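Local coordinates for putative modulator of DNA gyrase (PDB 1VPB), which probably acts as a metallopeptidase of the TldD/PmbA (U62) family and is named for a putative role in modulating DNA gyrase, at residues D140-E143 against M144-V148; L215-N218 against D219-K222; N268-A271 against L272-N276. All blocks are in the same frame, centred on the assembly; numbering follows the deposited sequence. Where two conformers were deposited one is given.

In the fold
Interactions 1 and 2 are neighbours, their centres about 13 Å apart, and both lie within the PmbA/TldA central domain, although one is a helix and the other the loop after strand 207-214. They meet through Met144, whose CE reaches Met217 SD at 3.6 Å and Lys222 CE at 3.7 Å. This apolar junction joins helix 138-150 to the loop leaving the outermost strand, within this chain, of the six-stranded antiparallel sheet. Interaction 3 stands apart, in the PmbA/TldA C-terminal domain and on the opposite side of the chain's centre: its centre is about 45 Å from that of interaction 1 and about 38 Å from that of interaction 2.

Interaction 1: residues D140-E143 against M144-V148; sequences DKIE and MAKAV
Glu143 and Lys146, three residues apart on helix 138-150, form an i to i+3 salt bridge on an alpha helix laid against the long antiparallel sheet. The exposed Glu143 folds over at chi2 (-57°), bringing the OE2 branch of its carboxylate to 3.1 Å from Lys146 NZ in a weak hydrogen bond. The chain of Lys146 crosses the glutamate at a slant, and CE as well as NZ lies beside OE2; the lysine also packs on Leu51 of strand 36-52. Helical hydrogen bonds hold the two bases: Lys146 N donates to Ile142 O at 3.0 Å, and Ala147 N to Glu143 O at 2.8 Å. Toward the sheet, Ala145 CB meets Tyr166 and Leu51, the carbonyl oxygen of Ala145 is hydrogen-bonded to Ser164 OG, and Lys141 delivers NZ to a salt bridge with Asp168, its side chain packing on Phe49 and Tyr166 along the way. Met144 leans back over the preceding turn, the backbone N of Met144 bonding to Asp140 O at 3.0 Å, and its side chain also packs on Leu192 of strand 181-198. Beyond CG the methionine chain leaves extended (chi2 174°), and SD and CE continue past the same carbonyl, while Met144 CG sits just 3.3 Å from Asp140 O.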
loop_
_atom_site.group_PDB
_atom_site.type_symbol
_atom_site.label_atom_id
_atom_site.label_comp_id
_atom_site.label_asym_id
_atom_site.label_seq_id
_atom_site.Cartn_x
_atom_site.Cartn_y
_atom_site.Cartn_z
ATOM N N ASP A 140 -4.448 28.772 -9.458
ATOM C CA ASP A 140 -2.998 28.975 -9.319
ATOM C C ASP A 140 -2.243 27.653 -9.084
ATOM O O ASP A 140 -1.136 27.454 -9.565
ATOM C CB ASP A 140 -2.736 29.910 -8.140
ATOM C CG ASP A 140 -3.294 31.302 -8.365
ATOM O OD1 ASP A 140 -3.393 31.729 -9.519
ATOM O OD2 ASP A 140 -3.626 32.031 -7.424
ATOM N N LYS A 141 -2.886 26.757 -8.341
ATOM C CA LYS A 141 -2.321 25.437 -8.020
ATOM C C LYS A 141 -2.133 24.642 -9.315
ATOM O O LYS A 141 -1.040 24.169 -9.624
ATOM C CB LYS A 141 -3.223 24.695 -7.009
ATOM C CG LYS A 141 -3.465 25.395 -5.672
ATOM C CD LYS A 141 -4.386 24.600 -4.828
ATOM C CE LYS A 141 -4.790 25.329 -3.574
ATOM N NZ LYS A 141 -5.614 24.568 -2.622
ATOM N N ILE A 142 -3.189 24.506 -10.107
ATOM C CA ILE A 142 -3.035 23.747 -11.334
ATOM C C ILE A 142 -2.091 24.437 -12.336
ATOM O O ILE A 142 -1.358 23.766 -13.064
ATOM C CB ILE A 142 -4.394 23.412 -11.965
ATOM C CG1 ILE A 142 -4.193 22.331 -13.019
ATOM C CG2 ILE A 142 -5.033 24.653 -12.567
ATOM C CD1 ILE A 142 -5.389 22.042 -13.826
ATOM N N GLU A 143 -2.062 25.768 -12.361
ATOM C CA GLU A 143 -1.067 26.470 -13.177
ATOM C C GLU A 143 0.387 26.128 -12.822
ATOM O O GLU A 143 1.272 26.028 -13.719
ATOM C CB GLU A 143 -1.234 27.995 -13.098
ATOM C CG GLU A 143 -2.433 28.550 -13.850
ATOM C CD GLU A 143 -2.459 28.189 -15.331
ATOM O OE1 GLU A 143 -1.396 28.284 -15.991
ATOM O OE2 GLU A 143 -3.546 27.782 -15.819
ATOM N N MET A 144 0.679 26.022 -11.527
ATOM C CA MET A 144 2.015 25.594 -11.111
ATOM C C MET A 144 2.381 24.244 -11.693
ATOM O O MET A 144 3.512 24.062 -12.098
ATOM C CB MET A 144 2.145 25.521 -9.596
ATOM C CG MET A 144 2.016 26.862 -8.903
ATOM S SD MET A 144 1.994 26.740 -7.105
ATOM C CE MET A 144 1.264 28.272 -6.720
ATOM N N ALA A 145 1.448 23.287 -11.678
ATOM C CA ALA A 145 1.737 21.970 -12.227
ATOM C C ALA A 145 1.944 22.045 -13.735
ATOM O O ALA A 145 2.833 21.404 -14.316
ATOM C CB ALA A 145 0.649 21.030 -11.865
ATOM N N LYS A 146 1.135 22.874 -14.409
ATOM C CA LYS A 146 1.361 23.112 -15.815
ATOM C C LYS A 146 2.735 23.698 -16.105
ATOM O O LYS A 146 3.409 23.272 -17.036
ATOM C CB LYS A 146 0.330 24.072 -16.366
ATOM C CG LYS A 146 -1.046 23.590 -16.367
ATOM C CD LYS A 146 -1.861 24.536 -17.266
ATOM C CE LYS A 146 -3.244 24.728 -16.725
ATOM N NZ LYS A 146 -4.085 25.427 -17.752
ATOM N N ALA A 147 3.149 24.685 -15.321
ATOM C CA ALA A 147 4.476 25.292 -15.501
ATOM C C ALA A 147 5.590 24.277 -15.325
ATOM O O ALA A 147 6.587 24.335 -16.013
ATOM C CB ALA A 147 4.674 26.441 -14.542
ATOM N N VAL A 148 5.434 23.353 -14.387
ATOM C CA VAL A 148 6.451 22.315 -14.191
ATOM C C VAL A 148 6.646 21.565 -15.502
ATOM O O VAL A 148 7.757 21.414 -15.980
ATOM C CB VAL A 148 6.071 21.324 -13.067
ATOM C CG1 VAL A 148 6.994 20.087 -13.066
ATOM C CG2 VAL A 148 6.071 21.999 -11.701
#

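Interaction 2: residues L215-N218 against D219-K222; sequences LYMN and DLIK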
loop_
_atom_site.group_PDB
_atom_site.type_symbol
_atom_site.label_atom_id
_atom_site.label_comp_id
_atom_site.label_asym_id
_atom_site.label_seq_id
_atom_site.Cartn_x
_atom_site.Cartn_y
_atom_site.Cartn_z
ATOM N N LEU A 215 5.921 23.624 3.975
ATOM C CA LEU A 215 4.795 23.800 4.828
ATOM C C LEU A 215 4.002 25.057 4.382
ATOM O O LEU A 215 2.848 25.230 4.757
ATOM C CB LEU A 215 5.283 23.969 6.262
ATOM C CG LEU A 215 6.041 22.793 6.891
ATOM C CD1 LEU A 215 6.306 23.106 8.360
ATOM C CD2 LEU A 215 5.213 21.565 6.828
ATOM N N TYR A 216 4.670 25.988 3.641
ATOM C CA TYR A 216 4.072 27.268 3.210
ATOM C C TYR A 216 4.082 27.451 1.674
ATOM O O TYR A 216 5.081 27.196 1.040
ATOM C CB TYR A 216 4.909 28.430 3.789
ATOM C CG TYR A 216 4.717 28.595 5.270
ATOM C CD1 TYR A 216 5.310 27.743 6.172
ATOM C CD2 TYR A 216 3.834 29.513 5.754
ATOM C CE1 TYR A 216 5.091 27.878 7.545
ATOM C CE2 TYR A 216 3.622 29.673 7.121
ATOM C CZ TYR A 216 4.216 28.820 7.998
ATOM O OH TYR A 216 3.991 28.989 9.358
ATOM N N MET A 217 2.951 27.837 1.111
ATOM C CA MET A 217 2.830 28.029 -0.364
ATOM C C MET A 217 3.847 29.027 -0.821
ATOM O O MET A 217 4.521 28.848 -1.861
ATOM C CB MET A 217 1.416 28.454 -0.744
ATOM C CG MET A 217 1.258 28.745 -2.237
ATOM S SD MET A 217 1.629 27.323 -3.290
ATOM C CE MET A 217 -0.006 26.735 -3.374
ATOM N N ASN A 218 4.004 30.089 -0.025
ATOM C CA ASN A 218 4.933 31.146 -0.380
ATOM C C ASN A 218 6.384 30.665 -0.473
ATOM O O ASN A 218 7.150 31.185 -1.273
ATOM C CB ASN A 218 4.834 32.298 0.614
ATOM C CG ASN A 218 5.561 33.534 0.133
ATOM O OD1 ASN A 218 6.565 33.924 0.711
ATOM N ND2 ASN A 218 5.079 34.127 -0.947
ATOM N N ASP A 219 6.756 29.684 0.335
ATOM C CA ASP A 219 8.086 29.137 0.371
ATOM C C ASP A 219 8.343 27.983 -0.586
ATOM O O ASP A 219 9.490 27.599 -0.810
ATOM C CB ASP A 219 8.459 28.693 1.791
ATOM C CG ASP A 219 8.316 29.798 2.814
ATOM O OD1 ASP A 219 8.385 31.000 2.464
ATOM O OD2 ASP A 219 8.146 29.561 4.025
ATOM N N LEU A 220 7.301 27.403 -1.149
ATOM C CA LEU A 220 7.521 26.262 -2.042
ATOM C C LEU A 220 8.284 26.717 -3.274
ATOM O O LEU A 220 7.903 27.696 -3.926
ATOM C CB LEU A 220 6.169 25.710 -2.471
ATOM C CG LEU A 220 6.070 24.561 -3.479
ATOM C CD1 LEU A 220 6.639 23.270 -2.901
ATOM C CD2 LEU A 220 4.593 24.387 -3.924
ATOM N N ILE A 221 9.333 25.974 -3.591
ATOM C CA ILE A 221 10.047 26.149 -4.832
ATOM C C ILE A 221 9.200 25.588 -5.963
ATOM O O ILE A 221 8.836 24.422 -5.947
ATOM C CB ILE A 221 11.388 25.448 -4.790
ATOM C CG1 ILE A 221 12.315 26.095 -3.752
ATOM C CG2 ILE A 221 12.052 25.520 -6.157
ATOM C CD1 ILE A 221 13.399 25.170 -3.300
ATOM N N LYS A 222 8.908 26.444 -6.946
ATOM C CA LYS A 222 7.946 26.146 -8.015
ATOM C C LYS A 222 8.591 25.991 -9.382
ATOM O O LYS A 222 7.971 25.455 -10.323
ATOM C CB LYS A 222 6.862 27.251 -8.065
ATOM C CG LYS A 222 6.181 27.504 -6.725
ATOM C CD LYS A 222 5.199 28.655 -6.686
ATOM C CE LYS A 222 4.642 28.905 -5.243
ATOM N NZ LYS A 222 5.672 29.397 -4.277
#
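After strand 207-214 the backbone from Tyr216 to Leu220 winds through a tight turn: Asp219 N and Leu220 N both make weak hydrogen bonds to Tyr216 O, and Leu220 N also donates to Met217 O at 3.2 Å. Lys222 closes the turn. Its chain runs extended as far as CD, then kinks at chi4 (67°) and brings NZ back to Met217 O at 2.7 Å; the same NZ donates to Leu220 O at 2.8 Å, on a lone pair in the carbonyl plane. The Met217 side chain is bent at chi2 and chi3 and crosses Lys222 at about a right angle, SD resting 3.9 Å from Lys222 CE; Met217 SD also packs on Leu220 CD2 at 4.2 Å. Tyr216 and Asp219 lie side by side, pointing the same way, with Asp219 OD2 3.4 Å from Tyr216 CB and oblique to the ring. The phenol reaches Lys127 O through OH, and Lys302 makes a cation-pi contact with the ring. With a methionine in place of Lys222 the ammonium goes, and the Met217 and Leu220 carbonyls would probably lose the donor that ties them together, leaving the loop freer to shift. One ammonium gripping two backbone carbonyls is consistent with a loop held in shape before helix 225-234.

Interaction 3: residues N268-A271 against L272-N276; sequences NGSA and LQQKN
Asn268, just before the short helix 269-273, offers its carbonyl to Leu272 N at 3.0 Å. Leu272 turns its side chain back over the same group, CG resting 3.4 Å from Asn268 O and CD1 beside it, and the side chain of Leu272 also meets Leu280 and Tyr330. Gly269 opens the helix proper and is backbone-bonded to Phe331; its O takes Gln273 N at 2.8 Å, and Gln273 CB lies alongside Gly269 O at 3.2 Å. Gln273 leaves the helix at chi1 -170° and kinks at chi2, which puts it against Asn336, Lys339 and Met340 of helix 334-340. From here the helix runs into a Schellman motif, with Lys275 at C-prime: its phi is positive (44°), and Lys275 N bonds to Leu272 O at 3.0 Å. Ser270 comes next. Its O accepts Gln274 N at 2.9 Å, and its side chain touches Asn336. Gln274 was deposited in two conformers, which leaves the approach of its amide to Ser270 doubtful. Ala271 O accepts Asn276 N at 2.9 Å, the 6→1 bond of the Schellman motif, beside the bond from Lys275 to Leu272. Ala271 CB lies 3.7 Å from Asn276 O, and the side chain of Asn276 hydrogen-bonds through OD1 to Ser384 OG.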
loop_
_atom_site.group_PDB
_atom_site.type_symbol
_atom_site.label_atom_id
_atom_site.label_comp_id
_atom_site.label_asym_id
_atom_site.label_seq_id
_atom_site.Cartn_x
_atom_site.Cartn_y
_atom_site.Cartn_z
ATOM N N ASN A 268 14.352 1.191 17.246
ATOM C CA ASN A 268 12.966 1.144 17.729
ATOM C C ASN A 268 12.807 0.137 18.861
ATOM O O ASN A 268 13.263 -1.018 18.755
ATOM C CB ASN A 268 12.042 0.747 16.615
ATOM C CG ASN A 268 11.728 1.883 15.673
ATOM O OD1 ASN A 268 11.612 3.063 16.107
ATOM N ND2 ASN A 268 11.541 1.552 14.365
ATOM N N GLY A 269 12.069 0.539 19.873
ATOM C CA GLY A 269 11.879 -0.270 21.084
ATOM C C GLY A 269 11.278 -1.625 20.738
ATOM O O GLY A 269 11.646 -2.648 21.362
ATOM N N SER A 270 10.395 -1.661 19.759
ATOM C CA SER A 270 9.715 -2.966 19.439
ATOM C C SER A 270 10.691 -3.927 18.779
ATOM O O SER A 270 10.710 -5.124 19.073
ATOM C CB SER A 270 8.537 -2.711 18.542
ATOM O OG SER A 270 8.991 -2.098 17.358
ATOM N N ALA A 271 11.560 -3.403 17.909
ATOM C CA ALA A 271 12.630 -4.218 17.339
ATOM C C ALA A 271 13.590 -4.760 18.384
ATOM O O ALA A 271 14.011 -5.921 18.325
ATOM C CB ALA A 271 13.385 -3.426 16.251
ATOM N N LEU A 272 13.937 -3.920 19.361
ATOM C CA LEU A 272 14.842 -4.295 20.427
ATOM C C LEU A 272 14.176 -5.370 21.293
ATOM O O LEU A 272 14.803 -6.365 21.654
ATOM C CB LEU A 272 15.176 -3.073 21.280
ATOM C CG LEU A 272 15.972 -2.011 20.508
ATOM C CD1 LEU A 272 15.919 -0.680 21.234
ATOM C CD2 LEU A 272 17.410 -2.476 20.207
ATOM N N GLN A 273 12.893 -5.163 21.556
ATOM C CA GLN A 273 12.140 -6.033 22.473
ATOM C C GLN A 273 11.990 -7.397 21.856
ATOM O O GLN A 273 12.054 -8.438 22.565
ATOM C CB GLN A 273 10.770 -5.394 22.765
ATOM C CG GLN A 273 9.990 -6.100 23.907
ATOM C CD GLN A 273 9.270 -7.342 23.454
ATOM O OE1 GLN A 273 8.762 -7.387 22.331
ATOM N NE2 GLN A 273 9.179 -8.341 24.340
ATOM N N GLN A 274 11.819 -7.403 20.542
ATOM C CA GLN A 274 11.650 -8.618 19.762
ATOM C C GLN A 274 12.977 -9.195 19.301
ATOM O O GLN A 274 12.981 -10.052 18.410
ATOM C CB GLN A 274 10.785 -8.318 18.543
ATOM C CG GLN A 274 9.391 -7.864 18.869
ATOM C CD GLN A 274 8.708 -7.186 17.699
ATOM O OE1 GLN A 274 9.076 -7.400 16.535
ATOM N NE2 GLN A 274 7.721 -6.355 18.001
ATOM N N LYS A 275 14.087 -8.744 19.898
ATOM C CA LYS A 275 15.418 -9.247 19.585
ATOM C C LYS A 275 15.643 -9.395 18.081
ATOM O O LYS A 275 16.221 -10.378 17.575
ATOM C CB LYS A 275 15.731 -10.513 20.400
ATOM C CG LYS A 275 16.029 -10.098 21.837
ATOM C CD LYS A 275 15.925 -11.182 22.881
ATOM C CE LYS A 275 16.366 -10.593 24.231
ATOM N NZ LYS A 275 16.000 -11.472 25.382
ATOM N N ASN A 276 15.189 -8.368 17.372
ATOM C CA ASN A 276 15.344 -8.215 15.933
ATOM C C ASN A 276 15.959 -6.839 15.578
ATOM O O ASN A 276 15.409 -6.085 14.763
ATOM C CB ASN A 276 13.982 -8.332 15.259
ATOM C CG ASN A 276 14.095 -8.619 13.756
ATOM O OD1 ASN A 276 15.091 -9.143 13.297
ATOM N ND2 ASN A 276 13.083 -8.228 12.994
#